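Local coordinates for protein peptidoglycan D,D-transpeptidase FtsI (PDB 6HZI) that probably cross-links peptidoglycan stem peptides during septal cell-wall synthesis as a penicillin-binding D,D-transpeptidase, the class of enzyme that beta-lactams acylate, at residues Met37-Val46 against Met204-Asn212. Sequence-based numbering, arbitrary orientation.
Sequences MVIDVQTGEV and MPVTIFKTN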
ATOM      1  N   MET A  37       2.584  -8.270   7.258  1.00 30.83           N
ATOM      2  CA  MET A  37       3.327  -7.607   8.346  1.00 31.83           C
ATOM      3  C   MET A  37       2.504  -6.455   8.934  1.00 28.86           C
ATOM      4  O   MET A  37       1.637  -5.912   8.222  1.00 31.17           O
ATOM      5  CB  MET A  37       4.692  -7.108   7.832  1.00 33.81           C
ATOM      6  CG  MET A  37       4.644  -5.882   6.944  1.00 31.85           C
ATOM      7  SD  MET A  37       6.259  -5.401   6.317  1.00 34.61           S
ATOM      8  CE  MET A  37       7.008  -4.713   7.798  1.00 35.31           C
ATOM      9  N   VAL A  38       2.795  -6.119  10.189  1.00 27.85           N
ATOM     10  CA  VAL A  38       2.135  -5.047  10.966  1.00 28.20           C
ATOM     11  C   VAL A  38       3.232  -4.167  11.498  1.00 31.28           C
ATOM     12  O   VAL A  38       4.196  -4.723  12.060  1.00 35.95           O
ATOM     13  CB  VAL A  38       1.272  -5.607  12.106  1.00 31.74           C
ATOM     14  CG1 VAL A  38       0.486  -4.498  12.794  1.00 31.37           C
ATOM     15  CG2 VAL A  38       0.301  -6.666  11.568  1.00 37.00           C
ATOM     16  N   ILE A  39       3.058  -2.866  11.305  1.00 33.10           N
ATOM     17  CA  ILE A  39       3.941  -1.771  11.788  1.00 31.28           C
ATOM     18  C   ILE A  39       3.150  -0.902  12.760  1.00 36.89           C
ATOM     19  O   ILE A  39       1.999  -0.495  12.432  1.00 32.44           O
ATOM     20  CB  ILE A  39       4.418  -0.931  10.605  1.00 30.34           C
ATOM     21  CG1 ILE A  39       5.080  -1.826   9.555  1.00 31.90           C
ATOM     22  CG2 ILE A  39       5.320   0.164  11.117  1.00 34.67           C
ATOM     23  CD1 ILE A  39       5.753  -1.091   8.395  1.00 33.84           C
ATOM     24  N   ASP A  40       3.750  -0.611  13.911  1.00 36.99           N
ATOM     25  CA  ASP A  40       3.205   0.371  14.869  1.00 34.38           C
ATOM     26  C   ASP A  40       3.510   1.747  14.293  1.00 35.68           C
ATOM     27  O   ASP A  40       4.684   2.042  14.027  1.00 35.24           O
ATOM     28  CB  ASP A  40       3.843   0.225  16.248  1.00 41.26           C
ATOM     29  CG  ASP A  40       3.403   1.300  17.216  1.00 42.07           C
ATOM     30  OD1 ASP A  40       2.271   1.213  17.660  1.00 49.47           O
ATOM     31  OD2 ASP A  40       4.203   2.201  17.503  1.00 47.38           O
ATOM     32  N   VAL A  41       2.490   2.558  14.116  1.00 34.64           N
ATOM     33  CA  VAL A  41       2.621   3.860  13.424  1.00 35.47           C
ATOM     34  C   VAL A  41       3.441   4.816  14.272  1.00 33.57           C
ATOM     35  O   VAL A  41       4.195   5.537  13.638  1.00 42.38           O
ATOM     36  CB  VAL A  41       1.243   4.446  13.093  1.00 37.61           C
ATOM     37  CG1 VAL A  41       1.365   5.890  12.627  1.00 38.16           C
ATOM     38  CG2 VAL A  41       0.551   3.566  12.051  1.00 37.32           C
ATOM     39  N   GLN A  42       3.306   4.828  15.602  1.00 38.19           N
ATOM     40  CA  GLN A  42       3.957   5.863  16.464  1.00 42.16           C
ATOM     41  C   GLN A  42       5.468   5.656  16.494  1.00 40.35           C
ATOM     42  O   GLN A  42       6.205   6.674  16.586  1.00 45.26           O
ATOM     43  CB  GLN A  42       3.403   5.923  17.892  1.00 49.88           C
ATOM     44  CG  GLN A  42       2.242   6.907  18.048  1.00 70.12           C
ATOM     45  CD  GLN A  42       2.539   8.296  17.498  1.00 87.78           C
ATOM     46  OE1 GLN A  42       2.297   8.581  16.324  1.00 89.01           O
ATOM     47  NE2 GLN A  42       3.069   9.194  18.334  1.00 86.14           N
ATOM     48  N   THR A  43       5.931   4.417  16.369  1.00 36.24           N
ATOM     49  CA  THR A  43       7.355   4.065  16.633  1.00 36.04           C
ATOM     50  C   THR A  43       8.047   3.530  15.385  1.00 35.44           C
ATOM     51  O   THR A  43       9.278   3.389  15.470  1.00 34.40           O
ATOM     52  CB  THR A  43       7.439   3.009  17.740  1.00 39.86           C
ATOM     53  OG1 THR A  43       6.813   1.793  17.289  1.00 35.90           O
ATOM     54  CG2 THR A  43       6.757   3.491  19.007  1.00 39.52           C
ATOM     55  N   GLY A  44       7.289   3.107  14.350  1.00 32.24           N
ATOM     56  CA  GLY A  44       7.843   2.332  13.207  1.00 33.01           C
ATOM     57  C   GLY A  44       8.318   0.924  13.584  1.00 31.35           C
ATOM     58  O   GLY A  44       8.980   0.295  12.745  1.00 28.08           O
ATOM     59  N   GLU A  45       7.966   0.417  14.776  1.00 30.02           N
ATOM     60  CA  GLU A  45       8.287  -0.959  15.205  1.00 30.09           C
ATOM     61  C   GLU A  45       7.472  -1.962  14.397  1.00 29.52           C
ATOM     62  O   GLU A  45       6.263  -1.794  14.234  1.00 30.10           O
ATOM     63  CB  GLU A  45       7.963  -1.134  16.686  1.00 34.33           C
ATOM     64  CG  GLU A  45       8.854  -0.301  17.587  1.00 38.04           C
ATOM     65  CD  GLU A  45       8.558  -0.395  19.081  1.00 35.34           C
ATOM     66  OE1 GLU A  45       7.686  -1.172  19.457  1.00 47.26           O
ATOM     67  OE2 GLU A  45       9.230   0.297  19.858  1.00 39.09           O
ATOM     68  N   VAL A  46       8.120  -2.999  13.905  1.00 31.30           N
ATOM     69  CA  VAL A  46       7.438  -4.145  13.262  1.00 29.84           C
ATOM     70  C   VAL A  46       6.826  -5.021  14.365  1.00 34.12           C
ATOM     71  O   VAL A  46       7.603  -5.608  15.168  1.00 37.90           O
ATOM     72  CB  VAL A  46       8.430  -4.936  12.403  1.00 34.04           C
ATOM     73  CG1 VAL A  46       7.798  -6.180  11.777  1.00 32.23           C
ATOM     74  CG2 VAL A  46       9.080  -4.064  11.341  1.00 33.34           C
ATOM     75  N   MET A 204       8.771   6.903   9.004  1.00 60.33           N
ATOM     76  CA  MET A 204       9.363   6.294  10.213  1.00 52.99           C
ATOM     77  C   MET A 204      10.358   5.241   9.769  1.00 47.76           C
ATOM     78  O   MET A 204      10.193   4.595   8.715  1.00 39.62           O
ATOM     79  CB  MET A 204       8.255   5.702  11.082  1.00 63.25           C
ATOM     80  CG  MET A 204       7.333   6.803  11.596  1.00 56.58           C
ATOM     81  SD  MET A 204       8.324   8.010  12.533  1.00 67.26           S
ATOM     82  CE  MET A 204       8.407   7.188  14.120  1.00 59.11           C
ATOM     83  N   PRO A 205      11.491   5.163  10.504  1.00 44.77           N
ATOM     84  CA  PRO A 205      12.424   4.048  10.366  1.00 41.61           C
ATOM     85  C   PRO A 205      11.668   2.785  10.795  1.00 35.66           C
ATOM     86  O   PRO A 205      11.043   2.776  11.848  1.00 37.24           O
ATOM     87  CB  PRO A 205      13.585   4.358  11.329  1.00 39.94           C
ATOM     88  CG  PRO A 205      13.355   5.793  11.759  1.00 45.68           C
ATOM     89  CD  PRO A 205      11.880   6.084  11.583  1.00 43.62           C
ATOM     90  N   VAL A 206      11.683   1.757   9.964  1.00 36.59           N
ATOM     91  CA  VAL A 206      10.936   0.519  10.290  1.00 39.59           C
ATOM     92  C   VAL A 206      11.956  -0.512  10.712  1.00 39.56           C
ATOM     93  O   VAL A 206      12.766  -0.906   9.889  1.00 41.18           O
ATOM     94  CB  VAL A 206      10.048   0.032   9.137  1.00 38.36           C
ATOM     95  CG1 VAL A 206       9.412  -1.300   9.476  1.00 35.14           C
ATOM     96  CG2 VAL A 206       8.989   1.080   8.811  1.00 42.42           C
ATOM     97  N   THR A 207      11.797  -0.991  11.929  1.00 37.41           N
ATOM     98  CA  THR A 207      12.856  -1.665  12.710  1.00 41.83           C
ATOM     99  C   THR A 207      12.194  -2.884  13.353  1.00 39.46           C
ATOM    100  O   THR A 207      11.005  -2.731  13.737  1.00 34.18           O
ATOM    101  CB  THR A 207      13.428  -0.646  13.715  1.00 41.85           C
ATOM    102  OG1 THR A 207      14.446  -1.279  14.473  1.00 40.59           O
ATOM    103  CG2 THR A 207      12.389  -0.040  14.661  1.00 40.59           C
ATOM    104  N   ILE A 208      12.943  -3.982  13.495  1.00 35.01           N
ATOM    105  CA  ILE A 208      12.575  -5.182  14.285  1.00 41.87           C
ATOM    106  C   ILE A 208      13.033  -5.042  15.742  1.00 37.31           C
ATOM    107  O   ILE A 208      12.870  -6.001  16.473  1.00 37.61           O
ATOM    108  CB  ILE A 208      13.173  -6.407  13.589  1.00 51.81           C
ATOM    109  CG1 ILE A 208      12.482  -6.577  12.251  1.00 64.29           C
ATOM    110  CG2 ILE A 208      13.028  -7.666  14.394  1.00 59.43           C
ATOM    111  CD1 ILE A 208      13.171  -7.540  11.380  1.00 84.94           C
ATOM    112  N   PHE A 209      13.478  -3.872  16.185  1.00 35.07           N
ATOM    113  CA  PHE A 209      13.926  -3.623  17.580  1.00 36.00           C
ATOM    114  C   PHE A 209      13.059  -2.545  18.213  1.00 37.36           C
ATOM    115  O   PHE A 209      12.616  -1.644  17.504  1.00 37.13           O
ATOM    116  CB  PHE A 209      15.394  -3.186  17.623  1.00 36.75           C
ATOM    117  CG  PHE A 209      16.368  -4.302  17.343  1.00 35.10           C
ATOM    118  CD1 PHE A 209      16.728  -4.614  16.050  1.00 39.46           C
ATOM    119  CD2 PHE A 209      16.896  -5.054  18.367  1.00 37.35           C
ATOM    120  CE1 PHE A 209      17.584  -5.671  15.790  1.00 38.80           C
ATOM    121  CE2 PHE A 209      17.801  -6.070  18.112  1.00 39.27           C
ATOM    122  CZ  PHE A 209      18.139  -6.377  16.818  1.00 36.70           C
ATOM    123  N   LYS A 210      12.825  -2.653  19.521  1.00 41.85           N
ATOM    124  CA  LYS A 210      12.028  -1.656  20.286  1.00 41.89           C
ATOM    125  C   LYS A 210      12.819  -0.356  20.334  1.00 40.53           C
ATOM    126  O   LYS A 210      14.028  -0.417  20.354  1.00 40.97           O
ATOM    127  CB  LYS A 210      11.670  -2.167  21.677  1.00 39.87           C
ATOM    128  CG  LYS A 210      10.641  -3.272  21.643  1.00 45.27           C
ATOM    129  CD  LYS A 210       9.828  -3.409  22.883  1.00 53.27           C
ATOM    130  CE  LYS A 210       8.888  -4.592  22.786  1.00 60.49           C
ATOM    131  NZ  LYS A 210       8.247  -4.897  24.087  1.00 69.67           N
ATOM    132  N   THR A 211      12.121   0.754  20.201  1.00 42.14           N
ATOM    133  CA  THR A 211      12.646   2.134  20.253  1.00 46.49           C
ATOM    134  C   THR A 211      12.631   2.619  21.705  1.00 53.26           C
ATOM    135  O   THR A 211      11.962   1.973  22.519  1.00 44.29           O
ATOM    136  CB  THR A 211      11.760   2.970  19.332  1.00 48.51           C
ATOM    137  OG1 THR A 211      10.376   2.968  19.749  1.00 41.05           O
ATOM    138  CG2 THR A 211      11.879   2.437  17.922  1.00 44.33           C
ATOM    139  N   ASN A 212      13.307   3.734  22.000  1.00 73.22           N
ATOM    140  CA  ASN A 212      13.334   4.406  23.336  1.00 81.09           C
ATOM    141  C   ASN A 212      12.284   5.506  23.377  1.00 84.87           C
ATOM    142  O   ASN A 212      12.288   6.320  22.429  1.00 99.07           O
ATOM    143  CB  ASN A 212      14.656   5.134  23.611  1.00 81.36           C
ATOM    144  CG  ASN A 212      15.848   4.205  23.597  1.00 88.68           C
ATOM    145  OD1 ASN A 212      15.913   3.243  22.821  1.00 83.25           O
ATOM    146  ND2 ASN A 212      16.792   4.485  24.473  1.00 99.06           N
TER
HETATM  147  O   HOH W   1      11.516   3.038  14.414  1.00 49.67           O
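Glu45 OE2 is gripped twice by Thr211, whose backbone N and OG1 each donate to it at 2.9 Å, approaching from opposite faces of the carboxylate plane and both on the anti side. The N-H points almost straight at the oxygen (175°). Glu45 sits in the turn of a beta hairpin that joins strand 33-40 to strand 46-52, the edge strand of the central antiparallel sheet of the transpeptidase domain, a fold shared with the serine beta-lactamases. Although its CB points away from 204-212, the extended side chain (chi2 178°) brings the carboxylate to Thr211. Two hydrogen bonds from one residue to a single oxygen tie the carboxylate to the loop at Thr211; the neighbouring Lys210 pairs its NZ with Asp6.

Earlier in the loop, Thr207 forms a single beta bridge with Glu45: Val46 N donates to Thr207 O at 2.9 Å, and Thr207 N donates to Gly44 O at 3.2 Å. Gly44 O also takes a CA-H contact from Val206. Thr43 OG1 holds the turn from within, accepting from Glu45 N in an ST turn while donating to Asp40 OD2 at 2.7 Å. A water donates to both Thr43 O and Pro205 O, joining two carbonyls that cannot bond each other.

Beneath the bridge the contact is apolar. Val206 lies between the hairpin and helix 187-198, where it touches Phe188. Its CG1, anti to the backbone N (chi1 175°), presses tightly on Val46 CG2 at 3.4 Å and also meets Ile39 CD1, the side chains crossing at about right angles. At the other end Met204, bent at both chi2 and chi3, curls its CE methyl to 3.3 Å from Gln42 O.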